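Local atomic coordinates of proteasome assembly chaperone family protein (Pyrococcus furiosus DSM 3638, PDB entry 3WZ2), a protein that belongs to the PAC2 family and, as an archaeal homolog of proteasome-assembly chaperones, probably acts on the proteasome as an assembly factor or activator. Residues A117-G122 with L178-G183; E18-I23 with N79-I84; D187-A192 with P210-A215. All coordinates share one frame; numbering follows the deposited sequence.

Contact 1: residues A117-G122 with L178-G183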
loop_
_atom_site.group_PDB
_atom_site.type_symbol
_atom_site.label_atom_id
_atom_site.label_comp_id
_atom_site.label_asym_id
_atom_site.label_seq_id
_atom_site.Cartn_x
_atom_site.Cartn_y
_atom_site.Cartn_z
ATOM N N ALA B 117 11.691 -10.355 -28.133
ATOM C CA ALA B 117 12.412 -9.935 -26.930
ATOM C C ALA B 117 13.879 -9.717 -27.247
ATOM O O ALA B 117 14.360 -10.098 -28.327
ATOM C CB ALA B 117 12.270 -10.984 -25.844
ATOM N N GLY B 118 14.595 -9.193 -26.252
ATOM C CA GLY B 118 16.037 -9.050 -26.299
ATOM C C GLY B 118 16.734 -9.966 -25.314
ATOM O O GLY B 118 16.122 -10.459 -24.412
ATOM N N MET B 119 18.001 -10.267 -25.550
ATOM C CA MET B 119 18.791 -11.071 -24.617
ATOM C C MET B 119 20.100 -10.349 -24.412
ATOM O O MET B 119 20.885 -10.184 -25.364
ATOM C CB MET B 119 19.070 -12.444 -25.199
ATOM C CG MET B 119 19.899 -13.385 -24.347
ATOM S SD MET B 119 20.488 -14.782 -25.360
ATOM C CE MET B 119 21.549 -15.647 -24.197
ATOM N N GLY B 120 20.281 -9.863 -23.188
ATOM C CA GLY B 120 21.401 -9.039 -22.847
ATOM C C GLY B 120 22.619 -9.924 -22.755
ATOM O O GLY B 120 22.635 -10.880 -22.005
ATOM N N ILE B 121 23.629 -9.619 -23.562
ATOM C CA ILE B 121 24.871 -10.415 -23.605
ATOM C C ILE B 121 25.900 -9.869 -22.629
ATOM O O ILE B 121 26.727 -10.628 -22.109
ATOM C CB ILE B 121 25.447 -10.367 -25.044
ATOM C CG1 ILE B 121 24.510 -11.078 -25.981
ATOM C CG2 ILE B 121 26.803 -11.011 -25.166
ATOM C CD1 ILE B 121 24.150 -12.459 -25.490
ATOM N N GLY B 122 25.875 -8.558 -22.414
ATOM C CA GLY B 122 26.805 -7.908 -21.498
ATOM C C GLY B 122 28.128 -7.466 -22.135
ATOM O O GLY B 122 28.981 -6.927 -21.449
ATOM N N LEU B 178 14.533 -14.139 -29.500
ATOM C CA LEU B 178 15.393 -13.310 -28.697
ATOM C C LEU B 178 16.591 -12.797 -29.474
ATOM O O LEU B 178 17.476 -13.568 -29.852
ATOM C CB LEU B 178 15.892 -14.083 -27.496
ATOM C CG LEU B 178 14.790 -14.561 -26.567
ATOM C CD1 LEU B 178 14.643 -16.056 -26.675
ATOM C CD2 LEU B 178 15.107 -14.201 -25.164
ATOM N N GLY B 179 16.621 -11.491 -29.681
ATOM C CA GLY B 179 17.775 -10.846 -30.297
ATOM C C GLY B 179 18.813 -10.577 -29.258
ATOM O O GLY B 179 18.576 -9.795 -28.327
ATOM N N GLU B 180 19.953 -11.217 -29.399
ATOM C CA GLU B 180 21.145 -10.823 -28.647
ATOM C C GLU B 180 21.430 -9.352 -28.804
ATOM O O GLU B 180 21.268 -8.755 -29.888
ATOM C CB GLU B 180 22.389 -11.597 -29.083
ATOM C CG GLU B 180 22.352 -13.072 -28.757
ATOM C CD GLU B 180 23.639 -13.794 -29.163
ATOM O OE1 GLU B 180 24.381 -13.230 -30.006
ATOM O OE2 GLU B 180 23.923 -14.898 -28.643
ATOM N N THR B 181 21.801 -8.739 -27.695
ATOM C CA THR B 181 22.049 -7.291 -27.655
ATOM C C THR B 181 22.984 -7.005 -26.477
ATOM O O THR B 181 23.216 -7.876 -25.610
ATOM C CB THR B 181 20.720 -6.500 -27.572
ATOM O OG1 THR B 181 20.973 -5.086 -27.692
ATOM C CG2 THR B 181 19.978 -6.763 -26.269
ATOM N N PHE B 182 23.511 -5.797 -26.430
ATOM C CA PHE B 182 24.433 -5.387 -25.361
ATOM C C PHE B 182 23.799 -5.652 -24.009
ATOM O O PHE B 182 24.368 -6.310 -23.144
ATOM C CB PHE B 182 24.752 -3.899 -25.473
ATOM C CG PHE B 182 25.278 -3.486 -26.821
ATOM C CD1 PHE B 182 24.415 -3.077 -27.847
ATOM C CD2 PHE B 182 26.645 -3.490 -27.064
ATOM C CE1 PHE B 182 24.906 -2.682 -29.093
ATOM C CE2 PHE B 182 27.138 -3.103 -28.302
ATOM C CZ PHE B 182 26.276 -2.692 -29.312
ATOM N N GLY B 183 22.611 -5.104 -23.824
ATOM C CA GLY B 183 21.905 -5.233 -22.550
ATOM C C GLY B 183 21.551 -3.916 -21.897
ATOM O O GLY B 183 20.803 -3.884 -20.932
#
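Met-119 pairs with Glu-180 where strands 112-120 and 174-181 run parallel in the mixed beta sheet of this PAC2-family fold. Gly-179 binds across through both backbone groups, N to Ala-117 O and O from Met-119 N. Thr-181 N donates to Met-119 O. The pairing continues past the strand ends. Ile-121 N donates to Thr-181 O at 2.7 Å, and Gly-122 N to Phe-182 O at 2.8 Å. Met-119 and Glu-180 share one sheet face with Ala-117 and Leu-178. The extended Met-119 chain (chi1 179°) stands out from the sheet, and its SD passes Glu-180 CG at 4.2 Å. Ile-121 slants across the Glu-180 methylenes. Its CG1 lies beside its backbone N (chi1 -66°), 3.8 Å from Glu-180 CB, and the turn at chi2 (-51°) brings CD1 onto Glu-180 CG at 3.8 Å. Glu-180 OE1 makes a salt bridge with Lys-125 NZ and a hydrogen bond with Glu-129 N; OE2 takes a hydrogen bond from Trp-131 NE1. With an alanine at Ile-121, the Glu-180 methylenes would probably lose this cover and a gap would open beside them. On the other sheet face, Thr-181 CG2 rests 3.7 Å from Met-119 O.

Contact 2: residues E18-I23 with N79-I84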
loop_
_atom_site.group_PDB
_atom_site.type_symbol
_atom_site.label_atom_id
_atom_site.label_comp_id
_atom_site.label_asym_id
_atom_site.label_seq_id
_atom_site.Cartn_x
_atom_site.Cartn_y
_atom_site.Cartn_z
ATOM N N GLU B 18 -10.398 -14.456 -35.632
ATOM C CA GLU B 18 -10.324 -15.928 -35.550
ATOM C C GLU B 18 -8.949 -16.360 -36.055
ATOM O O GLU B 18 -8.456 -15.807 -37.047
ATOM C CB GLU B 18 -11.462 -16.584 -36.354
ATOM C CG GLU B 18 -11.708 -18.070 -36.010
ATOM C CD GLU B 18 -12.292 -18.298 -34.618
ATOM O OE1 GLU B 18 -12.724 -17.337 -33.940
ATOM O OE2 GLU B 18 -12.315 -19.461 -34.167
ATOM N N ASN B 19 -8.325 -17.328 -35.366
ATOM C CA ASN B 19 -7.028 -17.888 -35.781
ATOM C C ASN B 19 -5.869 -16.862 -35.864
ATOM O O ASN B 19 -4.969 -16.921 -36.703
ATOM C CB ASN B 19 -7.167 -18.690 -37.093
ATOM C CG ASN B 19 -8.266 -19.806 -36.991
ATOM O OD1 ASN B 19 -8.440 -20.493 -35.973
ATOM N ND2 ASN B 19 -9.031 -19.926 -38.042
ATOM N N ALA B 20 -5.956 -15.898 -34.986
ATOM C CA ALA B 20 -4.988 -14.811 -34.924
ATOM C C ALA B 20 -3.572 -15.332 -34.826
ATOM O O ALA B 20 -3.279 -16.341 -34.147
ATOM C CB ALA B 20 -5.309 -13.929 -33.728
ATOM N N ILE B 21 -2.677 -14.651 -35.513
ATOM C CA ILE B 21 -1.277 -14.659 -35.172
ATOM C C ILE B 21 -0.993 -13.425 -34.353
ATOM O O ILE B 21 -1.104 -12.295 -34.846
ATOM C CB ILE B 21 -0.420 -14.714 -36.436
ATOM C CG1 ILE B 21 -0.657 -16.051 -37.147
ATOM C CG2 ILE B 21 1.058 -14.540 -36.100
ATOM C CD1 ILE B 21 -0.221 -16.053 -38.601
ATOM N N PHE B 22 -0.626 -13.646 -33.083
ATOM C CA PHE B 22 -0.483 -12.566 -32.112
ATOM C C PHE B 22 0.969 -12.355 -31.831
ATOM O O PHE B 22 1.664 -13.294 -31.424
ATOM C CB PHE B 22 -1.179 -12.943 -30.818
ATOM C CG PHE B 22 -1.163 -11.861 -29.784
ATOM C CD1 PHE B 22 -2.195 -10.963 -29.707
ATOM C CD2 PHE B 22 -0.152 -11.779 -28.858
ATOM C CE1 PHE B 22 -2.208 -9.974 -28.733
ATOM C CE2 PHE B 22 -0.158 -10.803 -27.878
ATOM C CZ PHE B 22 -1.189 -9.903 -27.814
ATOM N N ILE B 23 1.430 -11.134 -32.043
ATOM C CA ILE B 23 2.828 -10.806 -31.856
ATOM C C ILE B 23 2.962 -9.772 -30.767
ATOM O O ILE B 23 2.324 -8.726 -30.840
ATOM C CB ILE B 23 3.400 -10.230 -33.142
ATOM C CG1 ILE B 23 3.304 -11.284 -34.241
ATOM C CG2 ILE B 23 4.838 -9.797 -32.938
ATOM C CD1 ILE B 23 3.461 -10.697 -35.621
ATOM N N ASN B 79 -4.984 -11.481 -40.353
ATOM C CA ASN B 79 -5.032 -12.420 -39.226
ATOM C C ASN B 79 -3.964 -12.082 -38.191
ATOM O O ASN B 79 -3.774 -12.816 -37.239
ATOM C CB ASN B 79 -4.913 -13.872 -39.725
ATOM C CG ASN B 79 -3.650 -14.114 -40.544
ATOM O OD1 ASN B 79 -3.205 -13.241 -41.298
ATOM N ND2 ASN B 79 -3.052 -15.289 -40.387
ATOM N N ILE B 80 -3.254 -10.977 -38.381
ATOM C CA ILE B 80 -2.146 -10.634 -37.518
ATOM C C ILE B 80 -2.519 -9.519 -36.549
ATOM O O ILE B 80 -3.126 -8.518 -36.949
ATOM C CB ILE B 80 -0.904 -10.222 -38.317
ATOM C CG1 ILE B 80 -0.525 -11.383 -39.238
ATOM C CG2 ILE B 80 0.244 -9.899 -37.371
ATOM C CD1 ILE B 80 0.598 -11.097 -40.173
ATOM N N ILE B 81 -2.156 -9.703 -35.281
ATOM C CA ILE B 81 -2.291 -8.683 -34.250
ATOM C C ILE B 81 -0.917 -8.417 -33.672
ATOM O O ILE B 81 -0.172 -9.355 -33.383
ATOM C CB ILE B 81 -3.210 -9.140 -33.123
ATOM C CG1 ILE B 81 -4.605 -9.501 -33.670
ATOM C CG2 ILE B 81 -3.306 -8.080 -32.044
ATOM C CD1 ILE B 81 -5.516 -10.135 -32.656
ATOM N N ILE B 82 -0.587 -7.136 -33.505
ATOM C CA ILE B 82 0.639 -6.719 -32.821
ATOM C C ILE B 82 0.303 -5.914 -31.592
ATOM O O ILE B 82 -0.481 -4.973 -31.675
ATOM C CB ILE B 82 1.519 -5.891 -33.749
ATOM C CG1 ILE B 82 1.931 -6.785 -34.914
ATOM C CG2 ILE B 82 2.750 -5.381 -33.032
ATOM C CD1 ILE B 82 2.845 -6.126 -35.889
ATOM N N ALA B 83 0.893 -6.280 -30.456
ATOM C CA ALA B 83 0.650 -5.618 -29.188
ATOM C C ALA B 83 1.841 -4.772 -28.807
ATOM O O ALA B 83 2.968 -5.295 -28.725
ATOM C CB ALA B 83 0.402 -6.667 -28.113
ATOM N N ILE B 84 1.578 -3.507 -28.476
ATOM C CA ILE B 84 2.616 -2.503 -28.201
ATOM C C ILE B 84 2.296 -1.850 -26.871
ATOM O O ILE B 84 1.134 -1.667 -26.538
ATOM C CB ILE B 84 2.601 -1.442 -29.338
ATOM C CG1 ILE B 84 3.194 -2.119 -30.644
ATOM C CG2 ILE B 84 3.294 -0.143 -28.911
ATOM C CD1 ILE B 84 3.187 -1.287 -31.893
#
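Ile-21 and Ile-23 use their backbone groups to join strand 21-24 to strand 80-85, a parallel pair inside the mixed sheet of the alpha/beta PAC2 fold. Four hydrogen bonds do this. Ile-21 N donates to Asn-79 O and Ile-23 N to Ile-81 O, at 2.7 Å each. In return, Ile-81 N binds Ile-21 O at 2.8 Å and Ala-83 N binds Ile-23 O at 2.9 Å. CA-H...O contacts lie between them, such as Ile-80 CA to Ile-21 O.

Apolar packing covers both sheet faces. On one, Ile-23 CD1 crosses to Ile-80 CG2 at 3.7 Å, and its CB faces Ile-82 CG1. On the other, CG is turned away from the Phe-22 N (chi1 -176°). This swings Phe-22 CD1 onto Ile-81 CG2 at 3.9 Å and Phe-22 CZ onto Ala-83 CB at 3.6 Å. Ala-20 CB touches Ile-81 CD1 at the start of this row.

One contact is mixed. Asn-79 runs alongside Ile-21, its ND2 3.4 Å from Ile-21 CD1.

Strand 112-120 pairs with the far side of strand 21-24, and strand 72-77 with that of strand 80-85. Helix 91-107 packs on Phe-22 and Ile-81, helix 32-43 on Ile-82 on the opposite face.

Contact 3: residues D187-A192 with P210-A215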
loop_
_atom_site.group_PDB
_atom_site.type_symbol
_atom_site.label_atom_id
_atom_site.label_comp_id
_atom_site.label_asym_id
_atom_site.label_seq_id
_atom_site.Cartn_x
_atom_site.Cartn_y
_atom_site.Cartn_z
ATOM N N ASP B 187 18.548 -0.906 -29.014
ATOM C CA ASP B 187 19.271 -1.632 -30.074
ATOM C C ASP B 187 18.393 -1.922 -31.278
ATOM O O ASP B 187 17.836 -3.014 -31.425
ATOM C CB ASP B 187 19.912 -2.904 -29.519
ATOM C CG ASP B 187 20.951 -3.507 -30.477
ATOM O OD1 ASP B 187 20.987 -3.071 -31.674
ATOM O OD2 ASP B 187 21.699 -4.407 -30.009
ATOM N N PRO B 188 18.277 -0.954 -32.170
ATOM C CA PRO B 188 17.484 -1.199 -33.375
ATOM C C PRO B 188 18.079 -2.251 -34.310
ATOM O O PRO B 188 17.342 -2.826 -35.134
ATOM C CB PRO B 188 17.425 0.171 -34.072
ATOM C CG PRO B 188 18.418 1.020 -33.382
ATOM C CD PRO B 188 18.714 0.434 -32.043
ATOM N N ARG B 189 19.370 -2.508 -34.200
ATOM C CA ARG B 189 19.995 -3.521 -35.052
ATOM C C ARG B 189 19.646 -4.917 -34.633
ATOM O O ARG B 189 19.360 -5.734 -35.478
ATOM C CB ARG B 189 21.506 -3.365 -35.071
ATOM C CG ARG B 189 21.872 -2.101 -35.823
ATOM C CD ARG B 189 23.346 -1.809 -35.812
ATOM N NE ARG B 189 23.442 -0.358 -35.794
ATOM C CZ ARG B 189 23.417 0.430 -36.864
ATOM N NH1 ARG B 189 23.357 -0.069 -38.097
ATOM N NH2 ARG B 189 23.496 1.737 -36.675
ATOM N N ALA B 190 19.600 -5.158 -33.333
ATOM C CA ALA B 190 19.023 -6.372 -32.810
ATOM C C ALA B 190 17.557 -6.507 -33.162
ATOM O O ALA B 190 17.126 -7.575 -33.583
ATOM C CB ALA B 190 19.210 -6.454 -31.293
ATOM N N ALA B 191 16.811 -5.409 -33.107
ATOM C CA ALA B 191 15.423 -5.437 -33.544
ATOM C C ALA B 191 15.307 -5.897 -34.987
ATOM O O ALA B 191 14.456 -6.704 -35.349
ATOM C CB ALA B 191 14.755 -4.102 -33.348
ATOM N N ALA B 192 16.162 -5.366 -35.828
ATOM C CA ALA B 192 16.168 -5.725 -37.241
ATOM C C ALA B 192 16.467 -7.189 -37.416
ATOM O O ALA B 192 15.837 -7.832 -38.241
ATOM C CB ALA B 192 17.191 -4.882 -38.001
ATOM N N PRO B 210 14.894 0.120 -43.979
ATOM C CA PRO B 210 14.493 1.383 -43.345
ATOM C C PRO B 210 14.786 1.496 -41.825
ATOM O O PRO B 210 15.063 2.585 -41.301
ATOM C CB PRO B 210 12.985 1.462 -43.624
ATOM C CG PRO B 210 12.746 0.533 -44.750
ATOM C CD PRO B 210 13.746 -0.570 -44.596
ATOM N N LEU B 211 14.798 0.362 -41.140
ATOM C CA LEU B 211 15.169 0.310 -39.719
ATOM C C LEU B 211 16.650 0.541 -39.523
ATOM O O LEU B 211 17.062 1.261 -38.602
ATOM C CB LEU B 211 14.848 -1.081 -39.147
ATOM C CG LEU B 211 14.623 -1.292 -37.662
ATOM C CD1 LEU B 211 13.931 -0.090 -37.066
ATOM C CD2 LEU B 211 13.943 -2.604 -37.224
ATOM N N LEU B 212 17.472 -0.141 -40.324
ATOM C CA LEU B 212 18.916 0.026 -40.216
ATOM C C LEU B 212 19.300 1.466 -40.603
ATOM O O LEU B 212 20.232 2.020 -40.044
ATOM C CB LEU B 212 19.656 -0.992 -41.086
ATOM C CG LEU B 212 19.429 -2.469 -40.715
ATOM C CD1 LEU B 212 20.107 -3.378 -41.728
ATOM C CD2 LEU B 212 19.940 -2.780 -39.314
ATOM N N LYS B 213 18.562 2.047 -41.546
ATOM C CA LYS B 213 18.805 3.401 -42.038
ATOM C C LYS B 213 18.591 4.447 -40.937
ATOM O O LYS B 213 19.354 5.422 -40.810
ATOM C CB LYS B 213 17.900 3.688 -43.269
ATOM C CG LYS B 213 17.441 5.142 -43.391
ATOM C CD LYS B 213 17.070 5.540 -44.823
ATOM C CE LYS B 213 17.837 6.787 -45.256
ATOM N NZ LYS B 213 17.463 7.247 -46.621
ATOM N N GLU B 214 17.596 4.208 -40.099
ATOM C CA GLU B 214 17.305 5.132 -39.023
ATOM C C GLU B 214 17.811 4.668 -37.671
ATOM O O GLU B 214 17.448 5.246 -36.653
ATOM C CB GLU B 214 15.823 5.351 -38.928
ATOM C CG GLU B 214 15.171 5.835 -40.195
ATOM C CD GLU B 214 13.624 5.894 -40.075
ATOM O OE1 GLU B 214 13.071 5.975 -38.927
ATOM O OE2 GLU B 214 12.931 5.798 -41.130
ATOM N N ALA B 215 18.724 3.712 -37.644
ATOM C CA ALA B 215 19.227 3.164 -36.388
ATOM C C ALA B 215 19.742 4.235 -35.423
ATOM O O ALA B 215 19.380 4.227 -34.221
ATOM C CB ALA B 215 20.325 2.129 -36.634
#
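Leu-211, on the short helix 209-213, is the first residue of 210-215 to touch helix 188-202. Its CB points toward the longer helix. CG swings to the side opposite the Leu-211 N (chi1 -157°), and this carries CD2 into the first turn of the partner. There CD2 lies 3.8 Å from Ala-192 N and 4.0 Å from Ala-192 CB. The same methyl also meets Ala-191 CB at 4.2 Å and the backbone O of Pro-188. One leucine branch thus fits against Pro-188, Ala-191 and Ala-192.

Leu-212 follows and reaches the same helix. Its CD2 sits 3.7 Å from Ala-192 CB. It also touches the aliphatic part of Arg-189, at CG, where the two side chains cross at a slant. Ala-192 CB therefore has a methyl from each leucine against it.

At Glu-214 the chain leaves the helix 209-213 and begins the next one, helix 215-221. Just after this break Ala-215 faces the partner helix again. Ala-215 is buried, with Pro-188 on it and Arg-189 over it. Pro-188 CG lies 3.5 Å from Ala-215 O and 3.9 Å from its CB. The Arg-189 chain bends at chi3 (-146°). Ala-215 CB lies against one face of the guanidinium, off its centre, 3.2 Å from Arg-189 NH2. This is packing of a flat charged group on a methyl.

The start of the partner helix is fixed by its own N-cap. Asp-187 OD1 accepts from Ala-190 N at 3.0 Å, and more weakly from Arg-189 N.

The contact is plain helix-helix packing. It joins the helix after strand 174-181 to the start of the C-terminal helices, where a coiled coil is predicted. Helix 32-43 completes the setting. Ile-35 packs on both Ala-191 and Leu-211, Phe-39 adds to the cover of Leu-211, and Val-32 packs on Ala-190.

Overall arrangement
Contacts 1 and 2 belong to one beta sheet. Strands 21-24 and 112-120 are neighbours in it, yet the two contacts do not touch; their nearest atoms are about 8 Å apart and their centres 24 Å. They lie on opposite sides of the chain's centre. Contact 3 follows directly after contact 1 in the chain, with centres 14 Å apart. The two are joined by a probable hydrogen bond of 2.5 Å between Thr-181 OG1 and Asp-187 OD2, and Ala-190 CB packs on Glu-180 O. Contact 3 stays about 10 Å from contact 2 at the nearest atoms. Helix 32-43 packs on side chains of contacts 2 and 3.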